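Local atomic coordinates of SAM-dependent methyltransferase (Pyrococcus horikoshii, PDB entry 1WZN), a protein that probably transfers methyl groups from S-adenosylmethionine to a substrate not yet identified, and is seen here with the product S-adenosyl-L-homocysteine bound. Residues Tyr11-Ile15 and Glu166-Ile170; Ala25-Phe29 and Tyr229-Arg234; Leu76-Arg80 and Glu91-Gly95; Phe141-Cys147 and Met241-Gly247. All blocks are in the same frame, centred on the assembly; numbering follows the deposited sequence.

Contact 1 of 4, residues Tyr11-Ile15 and Glu166-Ile170; sequences YYDTI and EKLVI. With SAH (S-adenosyl-L-homocysteine), chain F.
Y11 reaches E166 through one short polar bond: its phenol OH donates to OE1 of the carboxylate at 2.6 Å. The oxygen accepts with its syn lone pair, on the side of its partner OE2, and lies close to the plane of the ring, beyond its edge. Ring and carboxylate planes are 29° apart, although the two side chains cross at about a right angle. The torsions serve this reach, since Y11 CG stands anti to its own carbonyl carbon (chi1 -63°), which sends the ring out to the strand. E166 OE2 is engaged as well, in a salt bridge to R193.

The apolar part centres on L168. Its CD2 methyl approaches Y11 CD1 at 4.0 Å obliquely, I15 CG1 at 3.9 Å and T14 CG2 at 4.2 Å, while I15 CG1 also meets I170 CD1. A leucine in place of Y11 would probably leave E166 OE1 without its phenol donor and strip the ring from the flank of L168.

Y12, the next residue, faces the other way, with its OH 3.3 Å from SD of the bound S-adenosyl-L-homocysteine. Segment 11-15 thus touches the ligand pocket through Y12 and strand 166-177 through Y11, T14 and I15. With a partner on each oxygen, the E166 carboxylate is probably fixed in its rotation, at the margin of a largely apolar seam.

Contact 2 of 4, residues Ala25-Phe29 and Tyr229-Arg234; sequences AEIDF and YGNLKR
F29 and L232 make the dense centre of this contact, the phenylalanine ring lying flat against the backbone of the loop. L232 CA sits 3.7 Å from the ring centroid and only 8° off its normal, a CH-pi contact almost squarely over the face. The carbonyl carbon of L232 covers the rim of that same face, 3.4 Å from CD1, and the chain then runs on past CE1, which comes within 3.3 Å of K233 N. R234 N lies at the ring's edge. With CG anti to the backbone N (chi1 179°), F29 swings its ring out of the helix and under the turn. The L232 side chain folds back so that CD2 touches F29 CD2 at 3.7 Å, and Y229 CD2 meets the far end of the ring, at CZ, at 4.0 Å. E26, also buried, meets L232 through CG, while its carboxylate is held by R19 and R22.

The packing thins toward the solvent side, at A25 and K233. A25 CB is 4.4 Å from L232 CD1, and K233, exposed, points its CB away from the helix. R234, apart from its CG, is directed to D37, which also receives the hydroxyl of Y229. An alanine at F29 would probably open a gap beneath the L232-R234 backbone and leave the turn free to shift.

No hydrogen bond crosses; the contact is one of a helix packed on the loop that leaves an edge strand, as expected where helices flank the central sheet of a Rossmann-like methyltransferase.

Contact 3 of 4, residues Leu76-Arg80 and Glu91-Gly95; sequences LRVAR and EFLQG. With SO4 (sulfate ion), chain D.
F92 gives the strand its main hold on the helix, its ring packed against A79 and flanked by L76 and R80. The A79 CB methyl stands over one face, 3.8 Å from the centroid and 21° off the normal, in a CH-pi contact displaced toward the rim near CZ. L76 CD2 and R80 CG both approach obliquely, the latter 3.8 Å from F92 CD2. The F92 backbone is gripped too. R80, extended from CG to NE, runs alongside F92 head to tail, and its NH2 donates to F92 O at 3.2 Å (N-H...O 150°). The donor stands well above the carbonyl plane, and the guanidinium is turned 87° to the ring. A water accepts from F92 N at 2.9 Å and, weakly, from R80 NE, closing a second link between the same two residues, while R80 NH1 pairs with E73.

L93 turns its CB away from the helix, but its carbonyl O meets L76 CD1 at 3.4 Å. The same methyl lies 3.7 Å from Q94 CB; beyond CB the glutamine bends off, and its NE2 bonds to the L71 carbonyl. G95 then brings the chain to the S-adenosyl-L-homocysteine. On the helix's outward side R77 holds a sulfate, probably from the crystallisation liquor, its NE 3.1 Å from O3; R81 binds the sulfate as well.

Segment 76-80 of helix 73-85 and strand 91-94 run nearly antiparallel, their axes approaching to 9.3 Å, as the second half of a beta-alpha-beta crossover from strand 65-70. The strand pairs with 65-70 at the sheet's edge, and helix 54-61 touches F92 through T56 and L57.

Contact 4 of 4, residues Phe141-Cys147 and Met241-Gly247; sequences FITDFPC and MRYWIVG
D144 and W244 face each other as a non-hydrogen-bonded antiparallel pair, and their side chains run alongside each other. D144 CB sits over the centre of the indole six-membered ring, 3.4 Å from its centroid and 6° off the normal, while I142 CG2 meets the ring edge at CE3 (3.5 Å). The D144 carboxylate, in the crowded position between backbone N and carbonyl carbon (chi1 64°), turns OD2 to R242 NH1 in a 3.2 Å salt bridge. The guanidinium meets that oxygen within its own plane but from above the carboxylate plane.

On the face of F145, Y243 and I245, Y243 CB stands over the F145 ring and I245 CG1 meets the ring's edge at CE2 (3.3 Å). Paired N-H and carbonyl groups of F141 with G247, T143 with I245 and F145 with Y243 fix this register; Y243 N to F145 O, at 2.8 Å, is nearly straight (170°). C147 N also bonds to M241 O.

Farther out, E26 takes R242 NH2 and the F113 backbone N holds D144 OD1, so both ends of the salt bridge are braced. Strand 139-146 has 106-111 on its other flank, and 242-248 has 225-230. Helix 23-36 covers the I142 and V246 face, with F29 edge-to-face on W244; V215 of helix 212-219 covers F145 and I245.

In the fold
Contacts 2 and 4 adjoin, with centres about 10 Å apart: the 2.8 Å salt bridge from E26 OE1 to R242 NH2 joins them, and strands 225-230 and 242-248 are sheet neighbours. Contact 3 lies at the other end of that seven-stranded sheet, its centre about 23 Å from that of contact 4. Contact 1 joins the N-terminal segment to the separate antiparallel sheet and touches contact 3 where D13 OD2 meets V78 CG1 at 3.9 Å. Contacts 1 and 3 reach the S-adenosyl-L-homocysteine pocket through Y12 and G95; in contacts 2 and 4 the side chains of E26 and D144 are each about 6 Å from the ligand.

Contact 1 of 4, residues Tyr11-Ile15 and Glu166-Ile170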
# COMPACT_ATOMS: atom_id res chain seq x y z
N TYR A 11 32.76 -5.76 -6.23
CA TYR A 11 31.70 -6.01 -5.25
C TYR A 11 30.53 -6.76 -5.87
O TYR A 11 29.58 -7.14 -5.18
CB TYR A 11 31.18 -4.68 -4.68
CG TYR A 11 32.22 -3.91 -3.90
CD1 TYR A 11 32.55 -4.26 -2.59
CD2 TYR A 11 32.90 -2.84 -4.48
CE1 TYR A 11 33.53 -3.57 -1.88
CE2 TYR A 11 33.89 -2.14 -3.78
CZ TYR A 11 34.19 -2.51 -2.48
OH TYR A 11 35.17 -1.82 -1.80
N TYR A 12 30.58 -6.99 -7.18
CA TYR A 12 29.50 -7.69 -7.87
C TYR A 12 29.13 -9.04 -7.25
O TYR A 12 27.96 -9.33 -7.01
CB TYR A 12 29.86 -7.89 -9.35
CG TYR A 12 28.70 -8.39 -10.19
CD1 TYR A 12 27.76 -7.50 -10.73
CD2 TYR A 12 28.52 -9.75 -10.42
CE1 TYR A 12 26.68 -7.96 -11.47
CE2 TYR A 12 27.44 -10.22 -11.16
CZ TYR A 12 26.52 -9.32 -11.68
OH TYR A 12 25.44 -9.78 -12.39
N ASP A 13 30.13 -9.89 -7.00
CA ASP A 13 29.86 -11.20 -6.43
C ASP A 13 29.30 -11.10 -5.01
O ASP A 13 28.57 -11.99 -4.56
CB ASP A 13 31.14 -12.06 -6.44
CG ASP A 13 31.51 -12.54 -7.84
OD1 ASP A 13 30.77 -12.19 -8.79
OD2 ASP A 13 32.52 -13.25 -7.99
N THR A 14 29.63 -10.03 -4.31
CA THR A 14 29.14 -9.81 -2.94
C THR A 14 27.67 -9.43 -3.03
O THR A 14 26.81 -10.00 -2.36
CB THR A 14 29.93 -8.69 -2.25
OG1 THR A 14 31.27 -9.14 -2.03
CG2 THR A 14 29.27 -8.30 -0.92
N ILE A 15 27.39 -8.45 -3.89
CA ILE A 15 26.03 -7.98 -4.10
C ILE A 15 25.14 -9.14 -4.55
O ILE A 15 23.99 -9.26 -4.13
CB ILE A 15 26.02 -6.85 -5.16
CG1 ILE A 15 26.74 -5.62 -4.61
CG2 ILE A 15 24.59 -6.53 -5.59
CD1 ILE A 15 27.05 -4.56 -5.65
N GLU A 166 34.22 -4.76 4.94
CA GLU A 166 33.33 -3.74 4.42
C GLU A 166 31.88 -4.19 4.36
O GLU A 166 31.57 -5.31 3.93
CB GLU A 166 33.79 -3.29 3.03
CG GLU A 166 35.20 -2.71 3.02
CD GLU A 166 35.56 -2.04 1.71
OE1 GLU A 166 35.34 -2.65 0.65
OE2 GLU A 166 36.08 -0.90 1.74
N LYS A 167 30.98 -3.33 4.81
CA LYS A 167 29.57 -3.65 4.79
C LYS A 167 28.90 -2.82 3.71
O LYS A 167 29.17 -1.62 3.55
CB LYS A 167 28.95 -3.37 6.16
CG LYS A 167 29.50 -4.31 7.23
CD LYS A 167 28.99 -4.01 8.61
CE LYS A 167 29.69 -4.92 9.63
NZ LYS A 167 29.33 -4.58 11.03
N LEU A 168 28.05 -3.47 2.93
CA LEU A 168 27.37 -2.78 1.85
C LEU A 168 25.89 -2.61 2.15
O LEU A 168 25.21 -3.58 2.48
CB LEU A 168 27.53 -3.54 0.53
CG LEU A 168 28.83 -3.37 -0.25
CD1 LEU A 168 30.03 -3.83 0.57
CD2 LEU A 168 28.74 -4.17 -1.55
N VAL A 169 25.40 -1.37 2.09
CA VAL A 169 23.99 -1.11 2.29
C VAL A 169 23.53 -0.67 0.91
O VAL A 169 24.04 0.31 0.36
CB VAL A 169 23.73 0.01 3.31
CG1 VAL A 169 22.24 0.35 3.34
CG2 VAL A 169 24.18 -0.46 4.69
N ILE A 170 22.57 -1.41 0.36
CA ILE A 170 22.09 -1.17 -0.99
C ILE A 170 20.63 -0.74 -1.02
O ILE A 170 19.77 -1.37 -0.41
CB ILE A 170 22.25 -2.45 -1.82
CG1 ILE A 170 23.68 -2.98 -1.65
CG2 ILE A 170 21.95 -2.18 -3.29
CD1 ILE A 170 23.81 -4.47 -1.83
N SAH F . 26.24 -13.16 -17.15
CA SAH F . 26.75 -12.62 -15.82
CB SAH F . 26.66 -11.13 -15.62
CG SAH F . 25.32 -10.41 -15.63
SD SAH F . 25.71 -8.61 -15.44
C SAH F . 25.95 -13.41 -14.69
O SAH F . 25.10 -14.27 -15.02
OXT SAH F . 26.25 -13.11 -13.47
C5' SAH F . 25.46 -7.94 -17.04
C4' SAH F . 26.82 -7.95 -17.90
O4' SAH F . 26.42 -7.34 -19.13
C3' SAH F . 27.93 -7.06 -17.38
O3' SAH F . 29.09 -7.84 -17.08
C2' SAH F . 28.12 -6.02 -18.56
O2' SAH F . 29.47 -5.57 -18.68
C1' SAH F . 27.61 -6.79 -19.76
N9 SAH F . 27.24 -6.09 -20.85
C8 SAH F . 26.29 -5.10 -21.05
N7 SAH F . 26.20 -4.66 -22.26
C5 SAH F . 27.19 -5.40 -22.98
C6 SAH F . 27.58 -5.37 -24.36
N6 SAH F . 27.02 -4.56 -25.27
N1 SAH F . 28.58 -6.25 -24.69
C2 SAH F . 29.17 -7.09 -23.80
N3 SAH F . 28.83 -7.15 -22.46
C4 SAH F . 27.83 -6.28 -22.13

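Contact 2 of 4, residues Ala25-Phe29 and Tyr229-Arg234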
# COMPACT_ATOMS: atom_id res chain seq x y z
N ALA A 25 21.89 -25.08 -9.57
CA ALA A 25 20.55 -25.48 -9.97
C ALA A 25 20.27 -24.92 -11.37
O ALA A 25 19.62 -25.58 -12.18
CB ALA A 25 19.51 -24.95 -8.97
N GLU A 26 20.75 -23.72 -11.64
CA GLU A 26 20.53 -23.11 -12.94
C GLU A 26 21.27 -23.84 -14.05
O GLU A 26 20.72 -24.05 -15.12
CB GLU A 26 20.93 -21.63 -12.93
CG GLU A 26 19.87 -20.73 -12.31
CD GLU A 26 20.13 -19.26 -12.54
OE1 GLU A 26 19.28 -18.44 -12.13
OE2 GLU A 26 21.18 -18.91 -13.13
N ILE A 27 22.51 -24.25 -13.80
CA ILE A 27 23.23 -24.95 -14.85
C ILE A 27 22.69 -26.37 -15.04
O ILE A 27 22.81 -26.95 -16.11
CB ILE A 27 24.75 -24.93 -14.57
CG1 ILE A 27 25.24 -23.48 -14.61
CG2 ILE A 27 25.50 -25.75 -15.61
CD1 ILE A 27 24.80 -22.70 -15.86
N ASP A 28 22.07 -26.92 -14.00
CA ASP A 28 21.45 -28.24 -14.12
C ASP A 28 20.36 -28.10 -15.18
O ASP A 28 20.19 -28.96 -16.04
CB ASP A 28 20.77 -28.69 -12.81
CG ASP A 28 21.75 -29.21 -11.78
OD1 ASP A 28 22.93 -29.41 -12.12
OD2 ASP A 28 21.31 -29.43 -10.63
N PHE A 29 19.60 -27.01 -15.09
CA PHE A 29 18.52 -26.74 -16.05
C PHE A 29 19.10 -26.51 -17.44
O PHE A 29 18.57 -27.01 -18.43
CB PHE A 29 17.70 -25.51 -15.61
CG PHE A 29 16.59 -25.16 -16.56
CD1 PHE A 29 15.66 -26.11 -16.96
CD2 PHE A 29 16.46 -23.86 -17.05
CE1 PHE A 29 14.62 -25.78 -17.84
CE2 PHE A 29 15.43 -23.52 -17.93
CZ PHE A 29 14.51 -24.48 -18.33
N TYR A 229 10.40 -21.10 -21.72
CA TYR A 229 10.26 -21.93 -20.52
C TYR A 229 10.23 -21.02 -19.31
O TYR A 229 10.56 -19.84 -19.40
CB TYR A 229 11.43 -22.90 -20.37
CG TYR A 229 11.59 -23.93 -21.47
CD1 TYR A 229 10.49 -24.60 -21.99
CD2 TYR A 229 12.85 -24.25 -21.97
CE1 TYR A 229 10.64 -25.58 -22.97
CE2 TYR A 229 13.02 -25.22 -22.96
CZ TYR A 229 11.91 -25.88 -23.45
OH TYR A 229 12.06 -26.84 -24.43
N GLY A 230 9.85 -21.57 -18.17
CA GLY A 230 9.81 -20.79 -16.95
C GLY A 230 10.20 -21.58 -15.71
O GLY A 230 10.05 -22.80 -15.67
N ASN A 231 10.72 -20.87 -14.71
CA ASN A 231 11.09 -21.48 -13.44
C ASN A 231 11.86 -22.81 -13.47
O ASN A 231 11.45 -23.80 -12.84
CB ASN A 231 9.83 -21.65 -12.58
CG ASN A 231 9.28 -20.32 -12.10
OD1 ASN A 231 9.48 -19.28 -12.73
ND2 ASN A 231 8.56 -20.35 -10.99
N LEU A 232 12.97 -22.83 -14.20
CA LEU A 232 13.83 -24.01 -14.30
C LEU A 232 13.17 -25.32 -14.72
O LEU A 232 13.56 -26.39 -14.25
CB LEU A 232 14.57 -24.21 -12.98
CG LEU A 232 15.36 -23.00 -12.48
CD1 LEU A 232 16.12 -23.36 -11.21
CD2 LEU A 232 16.32 -22.53 -13.57
N LYS A 233 12.19 -25.24 -15.60
CA LYS A 233 11.51 -26.43 -16.10
C LYS A 233 11.30 -26.23 -17.59
O LYS A 233 11.08 -25.11 -18.04
CB LYS A 233 10.16 -26.62 -15.42
CG LYS A 233 10.24 -26.91 -13.93
CD LYS A 233 8.85 -27.12 -13.33
CE LYS A 233 8.93 -27.45 -11.85
NZ LYS A 233 9.73 -28.68 -11.58
N ARG A 234 11.38 -27.31 -18.36
CA ARG A 234 11.17 -27.21 -19.79
C ARG A 234 9.67 -27.16 -20.09
O ARG A 234 9.14 -27.96 -20.87
CB ARG A 234 11.85 -28.37 -20.53
CG ARG A 234 13.37 -28.27 -20.50
CD ARG A 234 14.05 -29.38 -21.29
NE ARG A 234 13.69 -29.36 -22.71
CZ ARG A 234 12.86 -30.22 -23.27
NH1 ARG A 234 12.29 -31.18 -22.55
NH2 ARG A 234 12.60 -30.14 -24.57

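Contact 3 of 4, residues Leu76-Arg80 and Glu91-Gly95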
# COMPACT_ATOMS: atom_id res chain seq x y z
N LEU A 76 35.81 -8.87 -16.25
CA LEU A 76 36.65 -9.98 -16.70
C LEU A 76 37.82 -10.23 -15.74
O LEU A 76 38.26 -11.36 -15.55
CB LEU A 76 37.20 -9.70 -18.11
CG LEU A 76 36.18 -9.54 -19.25
CD1 LEU A 76 36.90 -9.21 -20.54
CD2 LEU A 76 35.37 -10.81 -19.39
N ARG A 77 38.32 -9.15 -15.14
CA ARG A 77 39.42 -9.28 -14.20
C ARG A 77 39.04 -10.24 -13.08
O ARG A 77 39.83 -11.09 -12.68
CB ARG A 77 39.78 -7.91 -13.62
CG ARG A 77 40.95 -7.94 -12.65
CD ARG A 77 41.31 -6.55 -12.15
NE ARG A 77 42.45 -6.61 -11.23
CZ ARG A 77 43.01 -5.54 -10.67
NH1 ARG A 77 42.56 -4.32 -10.94
NH2 ARG A 77 44.04 -5.69 -9.85
N VAL A 78 37.81 -10.09 -12.58
CA VAL A 78 37.29 -10.94 -11.52
C VAL A 78 37.10 -12.36 -12.02
O VAL A 78 37.46 -13.32 -11.35
CB VAL A 78 35.92 -10.41 -11.00
CG1 VAL A 78 35.38 -11.33 -9.90
CG2 VAL A 78 36.08 -8.98 -10.48
N ALA A 79 36.51 -12.50 -13.21
CA ALA A 79 36.29 -13.82 -13.78
C ALA A 79 37.60 -14.60 -13.94
O ALA A 79 37.69 -15.78 -13.57
CB ALA A 79 35.59 -13.69 -15.14
N ARG A 80 38.63 -13.95 -14.48
CA ARG A 80 39.91 -14.62 -14.68
C ARG A 80 40.56 -15.03 -13.37
O ARG A 80 41.18 -16.09 -13.27
CB ARG A 80 40.87 -13.72 -15.47
CG ARG A 80 40.44 -13.44 -16.90
CD ARG A 80 41.58 -12.82 -17.69
NE ARG A 80 41.19 -12.45 -19.05
CZ ARG A 80 40.86 -11.21 -19.42
NH1 ARG A 80 40.87 -10.22 -18.54
NH2 ARG A 80 40.54 -10.97 -20.68
N GLU A 91 38.48 -19.12 -21.92
CA GLU A 91 39.00 -18.02 -22.71
C GLU A 91 38.08 -16.82 -22.49
O GLU A 91 36.94 -16.81 -22.95
CB GLU A 91 39.04 -18.40 -24.20
CG GLU A 91 39.34 -17.23 -25.13
CD GLU A 91 39.50 -17.65 -26.58
OE1 GLU A 91 38.82 -18.62 -27.01
OE2 GLU A 91 40.29 -17.00 -27.30
N PHE A 92 38.58 -15.81 -21.78
CA PHE A 92 37.80 -14.60 -21.52
C PHE A 92 38.25 -13.51 -22.49
O PHE A 92 39.44 -13.24 -22.64
CB PHE A 92 37.98 -14.15 -20.07
CG PHE A 92 37.20 -14.96 -19.08
CD1 PHE A 92 35.80 -14.89 -19.05
CD2 PHE A 92 37.84 -15.82 -18.19
CE1 PHE A 92 35.06 -15.66 -18.15
CE2 PHE A 92 37.11 -16.59 -17.28
CZ PHE A 92 35.72 -16.51 -17.26
N LEU A 93 37.27 -12.90 -23.16
CA LEU A 93 37.53 -11.86 -24.16
C LEU A 93 36.75 -10.59 -23.87
O LEU A 93 35.62 -10.65 -23.39
CB LEU A 93 37.11 -12.35 -25.54
CG LEU A 93 37.63 -13.71 -26.02
CD1 LEU A 93 36.86 -14.15 -27.26
CD2 LEU A 93 39.11 -13.60 -26.30
N GLN A 94 37.35 -9.44 -24.18
CA GLN A 94 36.67 -8.16 -23.99
C GLN A 94 36.10 -7.77 -25.34
O GLN A 94 36.74 -7.96 -26.38
CB GLN A 94 37.65 -7.09 -23.52
CG GLN A 94 37.00 -5.72 -23.21
CD GLN A 94 36.58 -4.95 -24.45
OE1 GLN A 94 37.32 -4.91 -25.44
NE2 GLN A 94 35.41 -4.31 -24.40
N GLY A 95 34.88 -7.23 -25.33
CA GLY A 95 34.26 -6.82 -26.56
C GLY A 95 32.76 -6.63 -26.39
O GLY A 95 32.19 -7.03 -25.38
S SO4 D . 44.11 -9.85 -10.04
O1 SO4 D . 43.87 -9.61 -11.48
O2 SO4 D . 43.62 -11.19 -9.66
O3 SO4 D . 43.41 -8.82 -9.25
O4 SO4 D . 45.56 -9.77 -9.78
O HOH W 1 41.09 -15.52 -20.26

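Contact 4 of 4, residues Phe141-Cys147 and Met241-Gly247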
# COMPACT_ATOMS: atom_id res chain seq x y z
N PHE A 141 20.65 -21.35 -28.40
CA PHE A 141 20.88 -20.06 -27.75
C PHE A 141 19.95 -20.09 -26.54
O PHE A 141 18.78 -20.46 -26.66
CB PHE A 141 20.49 -18.89 -28.67
CG PHE A 141 20.41 -17.56 -27.97
CD1 PHE A 141 21.50 -17.05 -27.26
CD2 PHE A 141 19.23 -16.82 -28.00
CE1 PHE A 141 21.41 -15.82 -26.60
CE2 PHE A 141 19.13 -15.59 -27.35
CZ PHE A 141 20.22 -15.09 -26.65
N ILE A 142 20.48 -19.75 -25.36
CA ILE A 142 19.70 -19.76 -24.12
C ILE A 142 19.91 -18.45 -23.37
O ILE A 142 21.04 -18.03 -23.14
CB ILE A 142 20.16 -20.91 -23.18
CG1 ILE A 142 20.01 -22.26 -23.88
CG2 ILE A 142 19.33 -20.91 -21.90
CD1 ILE A 142 20.70 -23.40 -23.14
N THR A 143 18.81 -17.79 -22.99
CA THR A 143 18.93 -16.54 -22.24
C THR A 143 17.73 -16.41 -21.31
O THR A 143 16.62 -16.79 -21.68
CB THR A 143 19.01 -15.32 -23.20
OG1 THR A 143 19.44 -14.17 -22.46
CG2 THR A 143 17.65 -15.02 -23.84
N ASP A 144 17.96 -15.87 -20.12
CA ASP A 144 16.88 -15.70 -19.15
C ASP A 144 16.60 -14.25 -18.82
O ASP A 144 17.50 -13.41 -18.85
CB ASP A 144 17.21 -16.45 -17.84
CG ASP A 144 18.43 -15.88 -17.14
OD1 ASP A 144 19.53 -15.91 -17.74
OD2 ASP A 144 18.31 -15.39 -15.99
N PHE A 145 15.35 -13.94 -18.51
CA PHE A 145 14.98 -12.58 -18.16
C PHE A 145 13.77 -12.65 -17.24
O PHE A 145 13.02 -13.63 -17.25
CB PHE A 145 14.71 -11.74 -19.41
CG PHE A 145 13.65 -12.29 -20.31
CD1 PHE A 145 12.39 -11.71 -20.35
CD2 PHE A 145 13.91 -13.39 -21.12
CE1 PHE A 145 11.40 -12.22 -21.19
CE2 PHE A 145 12.93 -13.90 -21.95
CZ PHE A 145 11.67 -13.32 -21.99
N PRO A 146 13.57 -11.62 -16.41
CA PRO A 146 12.45 -11.60 -15.47
C PRO A 146 11.14 -11.00 -15.97
O PRO A 146 11.09 -10.36 -17.02
CB PRO A 146 13.02 -10.81 -14.30
CG PRO A 146 13.80 -9.75 -15.00
CD PRO A 146 14.51 -10.52 -16.12
N CYS A 147 10.09 -11.23 -15.20
CA CYS A 147 8.77 -10.71 -15.53
C CYS A 147 8.81 -9.20 -15.53
O CYS A 147 9.23 -8.59 -14.55
CB CYS A 147 7.75 -11.21 -14.51
SG CYS A 147 6.17 -10.36 -14.64
N MET A 241 7.57 -16.49 -13.01
CA MET A 241 8.06 -15.11 -12.98
C MET A 241 9.42 -14.87 -13.61
O MET A 241 9.84 -13.73 -13.77
CB MET A 241 8.05 -14.58 -11.54
CG MET A 241 6.65 -14.21 -11.03
SD MET A 241 5.86 -12.91 -12.05
CE MET A 241 6.57 -11.43 -11.33
N ARG A 242 10.13 -15.94 -13.96
CA ARG A 242 11.42 -15.78 -14.64
C ARG A 242 11.30 -16.64 -15.89
O ARG A 242 10.83 -17.77 -15.84
CB ARG A 242 12.60 -16.23 -13.78
CG ARG A 242 13.94 -16.00 -14.48
CD ARG A 242 15.08 -15.81 -13.49
NE ARG A 242 15.33 -17.01 -12.70
CZ ARG A 242 16.34 -17.85 -12.92
NH1 ARG A 242 17.20 -17.62 -13.91
NH2 ARG A 242 16.49 -18.92 -12.15
N TYR A 243 11.72 -16.09 -17.02
CA TYR A 243 11.59 -16.81 -18.28
C TYR A 243 12.90 -17.14 -18.95
O TYR A 243 13.92 -16.49 -18.72
CB TYR A 243 10.74 -15.98 -19.24
CG TYR A 243 9.51 -15.43 -18.56
CD1 TYR A 243 8.51 -16.29 -18.10
CD2 TYR A 243 9.38 -14.07 -18.29
CE1 TYR A 243 7.42 -15.81 -17.38
CE2 TYR A 243 8.29 -13.58 -17.56
CZ TYR A 243 7.32 -14.46 -17.11
OH TYR A 243 6.27 -13.99 -16.36
N TRP A 244 12.86 -18.18 -19.77
CA TRP A 244 14.01 -18.61 -20.54
C TRP A 244 13.58 -18.73 -21.99
O TRP A 244 12.56 -19.35 -22.29
CB TRP A 244 14.50 -19.98 -20.08
CG TRP A 244 15.02 -20.00 -18.69
CD1 TRP A 244 14.29 -20.07 -17.54
CD2 TRP A 244 16.39 -19.91 -18.30
NE1 TRP A 244 15.13 -20.05 -16.45
CE2 TRP A 244 16.43 -19.95 -16.89
CE3 TRP A 244 17.60 -19.81 -19.01
CZ2 TRP A 244 17.62 -19.89 -16.17
CZ3 TRP A 244 18.79 -19.75 -18.28
CH2 TRP A 244 18.79 -19.79 -16.88
N ILE A 245 14.35 -18.11 -22.88
CA ILE A 245 14.08 -18.21 -24.30
C ILE A 245 15.16 -19.13 -24.84
O ILE A 245 16.35 -18.94 -24.56
CB ILE A 245 14.19 -16.84 -25.00
CG1 ILE A 245 13.05 -15.92 -24.53
CG2 ILE A 245 14.12 -17.03 -26.51
CD1 ILE A 245 11.67 -16.42 -24.87
N VAL A 246 14.75 -20.16 -25.57
CA VAL A 246 15.69 -21.10 -26.15
C VAL A 246 15.52 -21.10 -27.65
O VAL A 246 14.44 -21.39 -28.17
CB VAL A 246 15.44 -22.53 -25.61
CG1 VAL A 246 16.37 -23.52 -26.32
CG2 VAL A 246 15.67 -22.56 -24.11
N GLY A 247 16.58 -20.72 -28.35
CA GLY A 247 16.54 -20.69 -29.80
C GLY A 247 17.32 -21.87 -30.34
O GLY A 247 18.47 -22.08 -29.94